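Local coordinates for sphingomyelinase-c (Listeria ivanovii, PDB 1ZWX), which is a bacterial enzyme of the endonuclease/exonuclease/phosphatase family, built on the DNase I-like fold, in which two beta-sheets pack against each other, at residues P8-I13 and V295-D299; K143-I147 and E188-I192; Y205-L209 and D248-V252; S216-F220 and S261-K265. One frame throughout, in Å; residues are numbered along the deposited sequence.

Interaction 1. Residues P8-I13 and V295-D299; sequences PGNFKI and VGFTD
Ile-13 and Gly-296 form an antiparallel hydrogen-bonded pair. Ile-13 N donates to Gly-296 O at 2.9 Å, and Gly-296 N answers with a nearly straight bond of 2.7 Å to Ile-13 O (178° at the hydrogen). Lys-12 CA adds a CH···O contact of 3.3 Å to Gly-296 O. Before Lys-12 the chain peels away from its partner, and the turn through Gly-9 and Asn-10 meets the other strand by way of Thr-298. The pair brings the beginning of strand 12-20 and the end of strand 294-298 together as neighbours inside one sheet of the DNase I-like sandwich, so the two ends of the chain are joined here. On one face Ile-13 turns toward the second sheet and rests on Phe-191. On the other, Lys-12 runs its chain past Val-295, with CG 3.8 Å from Val-295 CG2, the two crossing obliquely; its NZ carries on to Asn-46 O. Val-295 CG2 is set anti to its own N (CG1 at chi1 58°), which also brings it near Ile-13 O. Thr-298 CG2 lies 4.1 Å from Pro-8 CG. Thr-298 OG1 is modelled 2.4 Å from Gly-9 O, doubtfully short for the hydrogen bond it suggests.

Interaction 2. Residues K143-I147 and E188-I192; sequences KPYHI and EIIFI
His-146 and Glu-188 make the polar side-chain link. NE2 of His-146 donates to Glu-188 OE2 at 2.7 Å, within a few degrees of the ring plane, and the carboxylate lies almost coplanar with the imidazole (16°). Glu-188 accepts this bond on the anti lone pair of OE2, its chain stretched out beyond CG to get there. With Tyr-135 OH bonded to ND1, both ring nitrogens of His-146 have partners, which should fix the rotation of the ring. The phenol OH of Tyr-145 bonds Pro-8 O.

The backbone bonds come from the same residue: His-146 N reaches Ile-189 O at 3.1 Å, and Phe-191 N returns to His-146 O at 2.8 Å.

Van der Waals contacts lie on both faces. Beside the histidine, Pro-144 packs against the carboxylate of Glu-188, CG 3.4 Å from Glu-188 CD, the two side chains at about a right angle, and Ile-190 CG1 packs on His-146 CB. On the opposite face, Tyr-145 CD1 sits 3.5 Å from Ile-189 CG2. The Tyr-145 and Phe-191 side chains lie side by side, pointing the same way, and meet edge to edge at CD1 and CE1 (4.1 Å); Ile-147 CG1 follows at Phe-191 CD1.

The strands run parallel, their axes 25° apart, and helix 161-182 connects them, packing on the Ile-190 face of the sheet through Ile-179: a beta-alpha-beta crossover.

Interaction 3. Residues Y205-L209 and D248-V252; sequences YHDML and DYIFV. Unlike the reference sequence in segment 205-209: Leu-209 (reference Phe).
Met-208 lays its terminal methyl over one face of the Tyr-249 ring, CE 3.9 Å from CE1, and the same methyl meets the edge of the Phe-251 ring, 3.8 Å from CZ. The thioether chain leaves the helix extended through its first two torsions and bends only at the last (69°), which tucks CE in between the two aromatic residues. Tyr-205, one turn earlier on the helix, reaches the same two rings with its phenol. Its ring and that of Tyr-249 lie obliquely, centroids 5.6 Å apart and planes at 43°, with Tyr-205 CE1 3.6 Å from Tyr-249 CE2. This is helix 203-212 packed on the outer face of a sheet of the DNase I-like sandwich, at its edge strand 248-252. The axes of the two segments stay 12.7 Å apart, a separation bridged by long side chains alone. Alternation along the strand sends Tyr-249 and Phe-251 to the helix, whereas Ile-250 faces the other sheet, against Ile-13. Farther along, Tyr-205 OH stands at the edge of the Phe-251 ring, 3.8 Å from CE2, and Leu-209 CD2 comes to the same CE2 at 4.2 Å, its side chain crossing the phenylalanine at about a right angle. Both phenol oxygens are bonded elsewhere: Tyr-205 OH to Ser-216 OG, and Tyr-249 OH to Val-198 O.

Interaction 4. Residues S216-F220 and S261-K265; sequences SPANF and SWHNK
Pro-217 CG rides over the flat amide of Asn-264, 3.6 Å from its CG and about equally far from OD1 and ND2. The Phe-220 ring stands 58° from that amide plane and touches lower on the side chain, CE1 to Asn-264 CB at 4.0 Å. Trp-262 brings CD1 obliquely to Pro-217 CG (4.1 Å). The amide is pinned at both ends: ND2 donates to His-263 O at 2.8 Å from above the carbonyl plane, and OD1 accepts from Ile-250 N.

The backbone link is Ala-218 N to Trp-262 O, a short bond of 2.6 Å. Ala-218 O takes a weak, bent bond from His-263 ND1, and water 1 bridges it to Asn-264 N. Although His-263 starts away from the loop, chi1 of -60° brings its ring back beside Ala-218, CE1 3.7 Å from Ala-218 CB, while Ser-261 OG, 2.6 Å from His-263 NE2, steadies its far side.

Strand 262-266 is an edge strand of its sheet. One edge pairs with strand 294-298, and loop 216-220 lines the other, between helix 203-212 and helix 233-238 in the chain. Pro-217 and Phe-220 reach Phe-251 and Tyr-249 on strand 248-252 of the facing sheet.

Interactions 1 and 4, about 10 Å apart between centres, both reach one sheet, where strands 294-298 and 262-266 are neighbours; interactions 2 and 3, about 16 Å apart, both reach the other through strands 189-193 and 248-252. Phe-191 CE2 comes 3.3 Å from Trp-262 CH2, and Phe-11 stacks on Tyr-145, so interactions 1, 2 and 4 meet between the two sheets, while the helix of interaction 3 packs on the outer face. Trp-262 NE1 also ties the sheets by bonding Ile-250 O. Along the chain, interaction 2 closes before interactions 3 and 4, whose segments alternate. Interaction 1 places the first and last strands side by side, with the rest of the fold between them in sequence.

Interaction 1. Residues P8-I13 and V295-D299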
loop_
_atom_site.group_PDB
_atom_site.type_symbol
_atom_site.label_atom_id
_atom_site.label_comp_id
_atom_site.label_asym_id
_atom_site.label_seq_id
_atom_site.Cartn_x
_atom_site.Cartn_y
_atom_site.Cartn_z
ATOM N N PRO A 8 19.358 -1.713 -10.783
ATOM C CA PRO A 8 18.661 -2.480 -9.737
ATOM C C PRO A 8 18.491 -3.968 -10.031
ATOM O O PRO A 8 18.394 -4.763 -9.098
ATOM C CB PRO A 8 17.288 -1.796 -9.659
ATOM C CG PRO A 8 17.076 -1.261 -11.000
ATOM C CD PRO A 8 18.429 -0.785 -11.461
ATOM N N GLY A 9 18.437 -4.343 -11.303
ATOM C CA GLY A 9 18.433 -5.751 -11.665
ATOM C C GLY A 9 17.043 -6.335 -11.578
ATOM O O GLY A 9 16.066 -5.648 -11.882
ATOM N N ASN A 10 16.952 -7.601 -11.179
ATOM C CA ASN A 10 15.661 -8.269 -11.086
ATOM C C ASN A 10 15.084 -8.024 -9.686
ATOM O O ASN A 10 15.107 -8.939 -8.825
ATOM C CB ASN A 10 15.769 -9.769 -11.401
ATOM C CG ASN A 10 14.413 -10.495 -11.319
ATOM O OD1 ASN A 10 13.357 -9.881 -11.068
ATOM N ND2 ASN A 10 14.442 -11.810 -11.529
ATOM N N PHE A 11 14.628 -6.778 -9.457
ATOM C CA PHE A 11 13.977 -6.383 -8.205
ATOM C C PHE A 11 12.489 -6.323 -8.420
ATOM O O PHE A 11 12.019 -5.781 -9.425
ATOM C CB PHE A 11 14.449 -5.030 -7.724
ATOM C CG PHE A 11 14.357 -4.848 -6.233
ATOM C CD1 PHE A 11 15.284 -5.465 -5.391
ATOM C CD2 PHE A 11 13.331 -4.061 -5.660
ATOM C CE1 PHE A 11 15.227 -5.296 -4.015
ATOM C CE2 PHE A 11 13.270 -3.878 -4.278
ATOM C CZ PHE A 11 14.198 -4.501 -3.438
ATOM N N LYS A 12 11.762 -6.876 -7.451
ATOM C CA LYS A 12 10.328 -7.070 -7.569
ATOM C C LYS A 12 9.642 -6.724 -6.237
ATOM O O LYS A 12 10.037 -7.222 -5.171
ATOM C CB LYS A 12 10.072 -8.504 -7.961
ATOM C CG LYS A 12 8.640 -8.854 -8.230
ATOM C CD LYS A 12 8.600 -10.133 -9.011
ATOM C CE LYS A 12 7.519 -11.023 -8.504
ATOM N NZ LYS A 12 7.789 -12.461 -8.875
ATOM N N ILE A 13 8.612 -5.875 -6.319
ATOM C CA ILE A 13 7.862 -5.395 -5.143
ATOM C C ILE A 13 6.393 -5.647 -5.450
ATOM O O ILE A 13 5.935 -5.374 -6.561
ATOM C CB ILE A 13 8.053 -3.875 -4.923
ATOM C CG1 ILE A 13 9.520 -3.544 -4.704
ATOM C CG2 ILE A 13 7.210 -3.363 -3.709
ATOM C CD1 ILE A 13 9.816 -2.092 -4.786
ATOM N N VAL A 295 1.984 -5.555 -8.862
ATOM C CA VAL A 295 3.403 -5.975 -8.847
ATOM C C VAL A 295 4.260 -4.980 -9.645
ATOM O O VAL A 295 3.875 -4.552 -10.741
ATOM C CB VAL A 295 3.590 -7.503 -9.249
ATOM C CG1 VAL A 295 3.026 -7.799 -10.639
ATOM C CG2 VAL A 295 5.070 -7.969 -9.064
ATOM N N GLY A 296 5.367 -4.556 -9.047
ATOM C CA GLY A 296 6.315 -3.652 -9.685
ATOM C C GLY A 296 7.561 -4.501 -9.986
ATOM O O GLY A 296 8.047 -5.241 -9.125
ATOM N N PHE A 297 8.072 -4.394 -11.203
ATOM C CA PHE A 297 9.207 -5.228 -11.622
ATOM C C PHE A 297 9.992 -4.556 -12.751
ATOM O O PHE A 297 9.427 -3.803 -13.539
ATOM C CB PHE A 297 8.726 -6.619 -12.035
ATOM C CG PHE A 297 7.811 -6.613 -13.218
ATOM C CD1 PHE A 297 8.325 -6.707 -14.514
ATOM C CD2 PHE A 297 6.441 -6.492 -13.051
ATOM C CE1 PHE A 297 7.485 -6.704 -15.603
ATOM C CE2 PHE A 297 5.591 -6.469 -14.138
ATOM C CZ PHE A 297 6.111 -6.581 -15.422
ATOM N N THR A 298 11.291 -4.840 -12.804
ATOM C CA THR A 298 12.158 -4.351 -13.891
ATOM C C THR A 298 12.082 -5.319 -15.074
ATOM O O THR A 298 11.836 -6.513 -14.887
ATOM C CB THR A 298 13.576 -4.299 -13.424
ATOM O OG1 THR A 298 13.955 -5.618 -13.001
ATOM C CG2 THR A 298 13.718 -3.337 -12.233
ATOM N N ASP A 299 12.281 -4.861 -16.300
ATOM C CA ASP A 299 12.174 -5.870 -17.356
ATOM C C ASP A 299 13.481 -6.567 -17.736
ATOM O O ASP A 299 13.486 -7.792 -17.930
ATOM C CB ASP A 299 11.441 -5.374 -18.576
ATOM C CG ASP A 299 10.513 -6.421 -19.137
ATOM O OD1 ASP A 299 9.446 -6.646 -18.513
ATOM O OD2 ASP A 299 10.844 -7.021 -20.200
#

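Interaction 2. Residues K143-I147 and E188-I192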
loop_
_atom_site.group_PDB
_atom_site.type_symbol
_atom_site.label_atom_id
_atom_site.label_comp_id
_atom_site.label_asym_id
_atom_site.label_seq_id
_atom_site.Cartn_x
_atom_site.Cartn_y
_atom_site.Cartn_z
ATOM N N LYS A 143 23.944 -4.649 -2.176
ATOM C CA LYS A 143 23.337 -3.517 -2.885
ATOM C C LYS A 143 22.152 -2.937 -2.106
ATOM O O LYS A 143 21.266 -3.679 -1.674
ATOM C CB LYS A 143 22.883 -3.997 -4.260
ATOM C CG LYS A 143 24.053 -4.421 -5.162
ATOM C CD LYS A 143 23.577 -5.103 -6.437
ATOM C CE LYS A 143 22.831 -6.383 -6.136
ATOM N NZ LYS A 143 22.152 -6.983 -7.326
ATOM N N PRO A 144 22.128 -1.601 -1.945
ATOM C CA PRO A 144 21.032 -0.961 -1.214
ATOM C C PRO A 144 19.790 -0.666 -2.060
ATOM O O PRO A 144 19.877 -0.345 -3.284
ATOM C CB PRO A 144 21.662 0.324 -0.706
ATOM C CG PRO A 144 22.778 0.649 -1.752
ATOM C CD PRO A 144 23.116 -0.626 -2.469
ATOM N N TYR A 145 18.630 -0.776 -1.409
ATOM C CA TYR A 145 17.345 -0.467 -2.048
ATOM C C TYR A 145 16.525 0.267 -1.011
ATOM O O TYR A 145 16.550 -0.092 0.168
ATOM C CB TYR A 145 16.604 -1.709 -2.556
ATOM C CG TYR A 145 17.322 -2.470 -3.639
ATOM C CD1 TYR A 145 16.986 -2.321 -4.969
ATOM C CD2 TYR A 145 18.356 -3.363 -3.316
ATOM C CE1 TYR A 145 17.674 -3.042 -5.985
ATOM C CE2 TYR A 145 19.036 -4.071 -4.302
ATOM C CZ TYR A 145 18.698 -3.923 -5.616
ATOM O OH TYR A 145 19.395 -4.647 -6.555
ATOM N N HIS A 146 15.881 1.361 -1.439
ATOM C CA HIS A 146 15.111 2.230 -0.536
ATOM C C HIS A 146 13.641 2.109 -0.941
ATOM O O HIS A 146 13.301 2.178 -2.134
ATOM C CB HIS A 146 15.601 3.693 -0.595
ATOM C CG HIS A 146 17.073 3.850 -0.319
ATOM N ND1 HIS A 146 17.551 4.257 0.903
ATOM C CD2 HIS A 146 18.163 3.632 -1.102
ATOM C CE1 HIS A 146 18.879 4.301 0.863
ATOM N NE2 HIS A 146 19.270 3.947 -0.347
ATOM N N ILE A 147 12.771 1.863 0.046
ATOM C CA ILE A 147 11.352 1.613 -0.261
ATOM C C ILE A 147 10.530 2.443 0.703
ATOM O O ILE A 147 10.755 2.397 1.921
ATOM C CB ILE A 147 10.923 0.125 -0.128
ATOM C CG1 ILE A 147 11.667 -0.761 -1.131
ATOM C CG2 ILE A 147 9.406 -0.025 -0.345
ATOM C CD1 ILE A 147 12.952 -1.400 -0.499
ATOM N N GLU A 188 21.715 5.430 -5.774
ATOM C CA GLU A 188 20.849 4.416 -5.141
ATOM C C GLU A 188 19.360 4.598 -5.492
ATOM O O GLU A 188 18.889 5.732 -5.607
ATOM C CB GLU A 188 21.075 4.442 -3.634
ATOM C CG GLU A 188 22.485 4.026 -3.277
ATOM C CD GLU A 188 22.802 4.097 -1.800
ATOM O OE1 GLU A 188 24.009 4.069 -1.505
ATOM O OE2 GLU A 188 21.907 4.156 -0.910
ATOM N N ILE A 189 18.637 3.492 -5.650
ATOM C CA ILE A 189 17.253 3.541 -6.115
ATOM C C ILE A 189 16.263 3.742 -4.949
ATOM O O ILE A 189 16.453 3.205 -3.857
ATOM C CB ILE A 189 16.898 2.297 -6.941
ATOM C CG1 ILE A 189 15.528 2.453 -7.640
ATOM C CG2 ILE A 189 17.000 0.998 -6.054
ATOM C CD1 ILE A 189 15.259 1.525 -8.841
ATOM N N ILE A 190 15.221 4.549 -5.207
ATOM C CA ILE A 190 14.125 4.779 -4.254
ATOM C C ILE A 190 12.813 4.407 -4.953
ATOM O O ILE A 190 12.526 4.859 -6.086
ATOM C CB ILE A 190 14.054 6.235 -3.763
ATOM C CG1 ILE A 190 15.401 6.709 -3.246
ATOM C CG2 ILE A 190 12.925 6.410 -2.697
ATOM C CD1 ILE A 190 15.421 8.179 -2.853
ATOM N N PHE A 191 12.039 3.561 -4.271
ATOM C CA PHE A 191 10.704 3.189 -4.716
ATOM C C PHE A 191 9.688 3.831 -3.758
ATOM O O PHE A 191 9.953 4.009 -2.558
ATOM C CB PHE A 191 10.497 1.685 -4.673
ATOM C CG PHE A 191 11.425 0.889 -5.552
ATOM C CD1 PHE A 191 12.603 0.357 -5.032
ATOM C CD2 PHE A 191 11.078 0.610 -6.872
ATOM C CE1 PHE A 191 13.452 -0.423 -5.840
ATOM C CE2 PHE A 191 11.917 -0.167 -7.689
ATOM C CZ PHE A 191 13.099 -0.705 -7.143
ATOM N N ILE A 192 8.545 4.204 -4.315
ATOM C CA ILE A 192 7.453 4.796 -3.527
ATOM C C ILE A 192 6.221 4.054 -4.004
ATOM O O ILE A 192 5.869 4.093 -5.168
ATOM C CB ILE A 192 7.275 6.340 -3.746
ATOM C CG1 ILE A 192 8.546 7.134 -3.416
ATOM C CG2 ILE A 192 6.098 6.884 -2.847
ATOM C CD1 ILE A 192 8.482 8.617 -3.975
#

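Interaction 3. Residues Y205-L209 and D248-V252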
loop_
_atom_site.group_PDB
_atom_site.type_symbol
_atom_site.label_atom_id
_atom_site.label_comp_id
_atom_site.label_asym_id
_atom_site.label_seq_id
_atom_site.Cartn_x
_atom_site.Cartn_y
_atom_site.Cartn_z
ATOM N N TYR A 205 -3.497 13.107 -11.203
ATOM C CA TYR A 205 -2.422 12.151 -11.544
ATOM C C TYR A 205 -1.194 12.883 -12.101
ATOM O O TYR A 205 -0.080 12.701 -11.618
ATOM C CB TYR A 205 -2.890 11.092 -12.523
ATOM C CG TYR A 205 -1.786 10.069 -12.794
ATOM C CD1 TYR A 205 -1.584 8.973 -11.927
ATOM C CD2 TYR A 205 -0.925 10.219 -13.877
ATOM C CE1 TYR A 205 -0.563 8.050 -12.158
ATOM C CE2 TYR A 205 0.114 9.280 -14.120
ATOM C CZ TYR A 205 0.292 8.222 -13.247
ATOM O OH TYR A 205 1.292 7.309 -13.492
ATOM N N HIS A 206 -1.416 13.760 -13.082
ATOM C CA HIS A 206 -0.348 14.620 -13.610
ATOM C C HIS A 206 0.402 15.316 -12.516
ATOM O O HIS A 206 1.646 15.261 -12.471
ATOM C CB HIS A 206 -0.903 15.658 -14.628
ATOM C CG HIS A 206 0.101 16.704 -15.013
ATOM N ND1 HIS A 206 0.431 17.762 -14.191
ATOM C CD2 HIS A 206 0.876 16.834 -16.119
ATOM C CE1 HIS A 206 1.362 18.500 -14.773
ATOM N NE2 HIS A 206 1.654 17.955 -15.942
ATOM N N ASP A 207 -0.327 15.958 -11.598
ATOM C CA ASP A 207 0.309 16.689 -10.523
ATOM C C ASP A 207 1.059 15.800 -9.533
ATOM O O ASP A 207 2.091 16.208 -8.986
ATOM C CB ASP A 207 -0.715 17.527 -9.765
ATOM C CG ASP A 207 -1.125 18.792 -10.536
ATOM O OD1 ASP A 207 -0.845 18.914 -11.762
ATOM O OD2 ASP A 207 -1.746 19.637 -9.900
ATOM N N MET A 208 0.500 14.623 -9.256
ATOM C CA MET A 208 1.168 13.647 -8.366
ATOM C C MET A 208 2.567 13.302 -8.887
ATOM O O MET A 208 3.514 13.224 -8.099
ATOM C CB MET A 208 0.369 12.354 -8.271
ATOM C CG MET A 208 1.136 11.235 -7.488
ATOM S SD MET A 208 0.051 9.864 -7.031
ATOM C CE MET A 208 -0.293 9.134 -8.590
ATOM N N LEU A 209 2.679 13.095 -10.198
ATOM C CA LEU A 209 4.001 12.826 -10.822
ATOM C C LEU A 209 5.001 13.907 -10.419
ATOM O O LEU A 209 6.154 13.613 -10.015
ATOM C CB LEU A 209 3.908 12.596 -12.349
ATOM C CG LEU A 209 3.034 11.442 -12.880
ATOM C CD1 LEU A 209 3.151 11.265 -14.379
ATOM C CD2 LEU A 209 3.268 10.111 -12.137
ATOM N N ASP A 248 -3.632 2.284 -7.019
ATOM C CA ASP A 248 -2.476 1.612 -6.372
ATOM C C ASP A 248 -1.295 1.546 -7.370
ATOM O O ASP A 248 -1.440 1.125 -8.516
ATOM C CB ASP A 248 -2.843 0.196 -5.923
ATOM C CG ASP A 248 -4.010 0.159 -4.932
ATOM O OD1 ASP A 248 -5.179 0.156 -5.368
ATOM O OD2 ASP A 248 -3.733 0.080 -3.724
ATOM N N TYR A 249 -0.138 1.980 -6.896
ATOM C CA TYR A 249 1.032 2.169 -7.747
ATOM C C TYR A 249 2.312 1.801 -7.019
ATOM O O TYR A 249 2.416 1.945 -5.785
ATOM C CB TYR A 249 1.182 3.644 -8.076
ATOM C CG TYR A 249 -0.025 4.300 -8.753
ATOM C CD1 TYR A 249 -0.965 5.003 -8.002
ATOM C CD2 TYR A 249 -0.177 4.240 -10.144
ATOM C CE1 TYR A 249 -2.080 5.628 -8.630
ATOM C CE2 TYR A 249 -1.289 4.850 -10.790
ATOM C CZ TYR A 249 -2.218 5.544 -10.012
ATOM O OH TYR A 249 -3.264 6.156 -10.654
ATOM N N ILE A 250 3.322 1.426 -7.805
ATOM C CA ILE A 250 4.684 1.397 -7.287
ATOM C C ILE A 250 5.573 2.151 -8.277
ATOM O O ILE A 250 5.755 1.703 -9.387
ATOM C CB ILE A 250 5.242 -0.037 -7.041
ATOM C CG1 ILE A 250 4.239 -0.913 -6.227
ATOM C CG2 ILE A 250 6.560 0.083 -6.277
ATOM C CD1 ILE A 250 4.446 -2.423 -6.404
ATOM N N PHE A 251 6.145 3.255 -7.818
ATOM C CA PHE A 251 6.930 4.158 -8.671
ATOM C C PHE A 251 8.400 4.090 -8.334
ATOM O O PHE A 251 8.777 3.741 -7.236
ATOM C CB PHE A 251 6.536 5.618 -8.401
ATOM C CG PHE A 251 5.122 5.980 -8.814
ATOM C CD1 PHE A 251 4.205 6.416 -7.846
ATOM C CD2 PHE A 251 4.719 5.926 -10.158
ATOM C CE1 PHE A 251 2.865 6.800 -8.216
ATOM C CE2 PHE A 251 3.396 6.275 -10.547
ATOM C CZ PHE A 251 2.464 6.727 -9.558
ATOM N N VAL A 252 9.221 4.536 -9.283
ATOM C CA VAL A 252 10.630 4.796 -9.050
ATOM C C VAL A 252 10.825 6.301 -8.982
ATOM O O VAL A 252 10.302 7.035 -9.837
ATOM C CB VAL A 252 11.482 4.194 -10.202
ATOM C CG1 VAL A 252 12.928 4.649 -10.043
ATOM C CG2 VAL A 252 11.379 2.668 -10.206
#

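Interaction 4. Residues S216-F220 and S261-K265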
loop_
_atom_site.group_PDB
_atom_site.type_symbol
_atom_site.label_atom_id
_atom_site.label_comp_id
_atom_site.label_asym_id
_atom_site.label_seq_id
_atom_site.Cartn_x
_atom_site.Cartn_y
_atom_site.Cartn_z
ATOM N N SER A 216 5.305 7.668 -14.813
ATOM C CA SER A 216 4.469 6.488 -14.989
ATOM C C SER A 216 5.366 5.300 -15.351
ATOM O O SER A 216 6.322 5.477 -16.130
ATOM C CB SER A 216 3.473 6.705 -16.107
ATOM O OG SER A 216 2.531 7.694 -15.741
ATOM N N PRO A 217 5.120 4.124 -14.741
ATOM C CA PRO A 217 5.797 2.900 -15.216
ATOM C C PRO A 217 5.697 2.716 -16.738
ATOM O O PRO A 217 4.743 3.203 -17.367
ATOM C CB PRO A 217 5.068 1.779 -14.466
ATOM C CG PRO A 217 4.669 2.442 -13.149
ATOM C CD PRO A 217 4.284 3.867 -13.546
ATOM N N ALA A 218 6.698 2.034 -17.310
ATOM C CA ALA A 218 6.786 1.804 -18.755
ATOM C C ALA A 218 5.586 1.047 -19.319
ATOM O O ALA A 218 5.043 0.132 -18.666
ATOM C CB ALA A 218 8.085 1.060 -19.095
ATOM N N ASN A 219 5.198 1.412 -20.546
ATOM C CA ASN A 219 4.059 0.812 -21.238
ATOM C C ASN A 219 2.878 0.617 -20.290
ATOM O O ASN A 219 2.352 -0.493 -20.147
ATOM C CB ASN A 219 4.454 -0.518 -21.894
ATOM N N PHE A 220 2.480 1.708 -19.640
ATOM C CA PHE A 220 1.473 1.661 -18.583
ATOM C C PHE A 220 0.084 1.401 -19.135
ATOM O O PHE A 220 -0.336 2.062 -20.078
ATOM C CB PHE A 220 1.466 2.964 -17.785
ATOM C CG PHE A 220 0.800 2.836 -16.449
ATOM C CD1 PHE A 220 1.472 2.238 -15.383
ATOM C CD2 PHE A 220 -0.517 3.259 -16.267
ATOM C CE1 PHE A 220 0.853 2.102 -14.133
ATOM C CE2 PHE A 220 -1.155 3.110 -15.029
ATOM C CZ PHE A 220 -0.461 2.538 -13.961
ATOM N N SER A 261 13.954 -0.335 -17.511
ATOM C CA SER A 261 12.550 -0.552 -17.724
ATOM C C SER A 261 11.902 -0.815 -16.341
ATOM O O SER A 261 12.350 -1.704 -15.636
ATOM C CB SER A 261 12.427 -1.783 -18.611
ATOM O OG SER A 261 11.154 -1.894 -19.179
ATOM N N TRP A 262 10.886 -0.040 -15.962
ATOM C CA TRP A 262 10.075 -0.325 -14.743
ATOM C C TRP A 262 8.590 -0.388 -15.093
ATOM O O TRP A 262 8.072 0.477 -15.829
ATOM C CB TRP A 262 10.320 0.728 -13.681
ATOM C CG TRP A 262 9.511 0.540 -12.435
ATOM C CD1 TRP A 262 8.445 1.300 -12.021
ATOM C CD2 TRP A 262 9.722 -0.445 -11.415
ATOM N NE1 TRP A 262 7.993 0.857 -10.814
ATOM C CE2 TRP A 262 8.745 -0.217 -10.410
ATOM C CE3 TRP A 262 10.644 -1.496 -11.247
ATOM C CZ2 TRP A 262 8.646 -1.016 -9.269
ATOM C CZ3 TRP A 262 10.562 -2.279 -10.112
ATOM C CH2 TRP A 262 9.563 -2.039 -9.132
ATOM N N HIS A 263 7.938 -1.444 -14.610
ATOM C CA HIS A 263 6.575 -1.805 -14.986
ATOM C C HIS A 263 5.737 -1.982 -13.724
ATOM O O HIS A 263 6.298 -2.217 -12.658
ATOM C CB HIS A 263 6.580 -3.116 -15.768
ATOM C CG HIS A 263 7.392 -3.048 -17.028
ATOM N ND1 HIS A 263 6.872 -2.593 -18.222
ATOM C CD2 HIS A 263 8.699 -3.308 -17.260
ATOM C CE1 HIS A 263 7.819 -2.604 -19.144
ATOM N NE2 HIS A 263 8.936 -3.034 -18.586
ATOM N N ASN A 264 4.414 -1.849 -13.881
ATOM C CA ASN A 264 3.411 -2.260 -12.897
ATOM C C ASN A 264 2.441 -3.178 -13.610
ATOM O O ASN A 264 2.102 -2.929 -14.750
ATOM C CB ASN A 264 2.605 -1.063 -12.362
ATOM C CG ASN A 264 3.317 -0.298 -11.289
ATOM O OD1 ASN A 264 2.722 0.568 -10.630
ATOM N ND2 ASN A 264 4.609 -0.582 -11.101
ATOM N N LYS A 265 1.975 -4.218 -12.922
ATOM C CA LYS A 265 0.918 -5.084 -13.404
ATOM C C LYS A 265 -0.098 -5.290 -12.275
ATOM O O LYS A 265 0.276 -5.629 -11.152
ATOM C CB LYS A 265 1.473 -6.466 -13.842
ATOM C CG LYS A 265 0.371 -7.387 -14.378
ATOM C CD LYS A 265 0.847 -8.506 -15.268
ATOM C CE LYS A 265 -0.313 -9.008 -16.151
HETATM O O HOH W 1 3.596 -0.669 -16.401
HETATM O O HOH W 2 3.870 -3.000 -18.895
#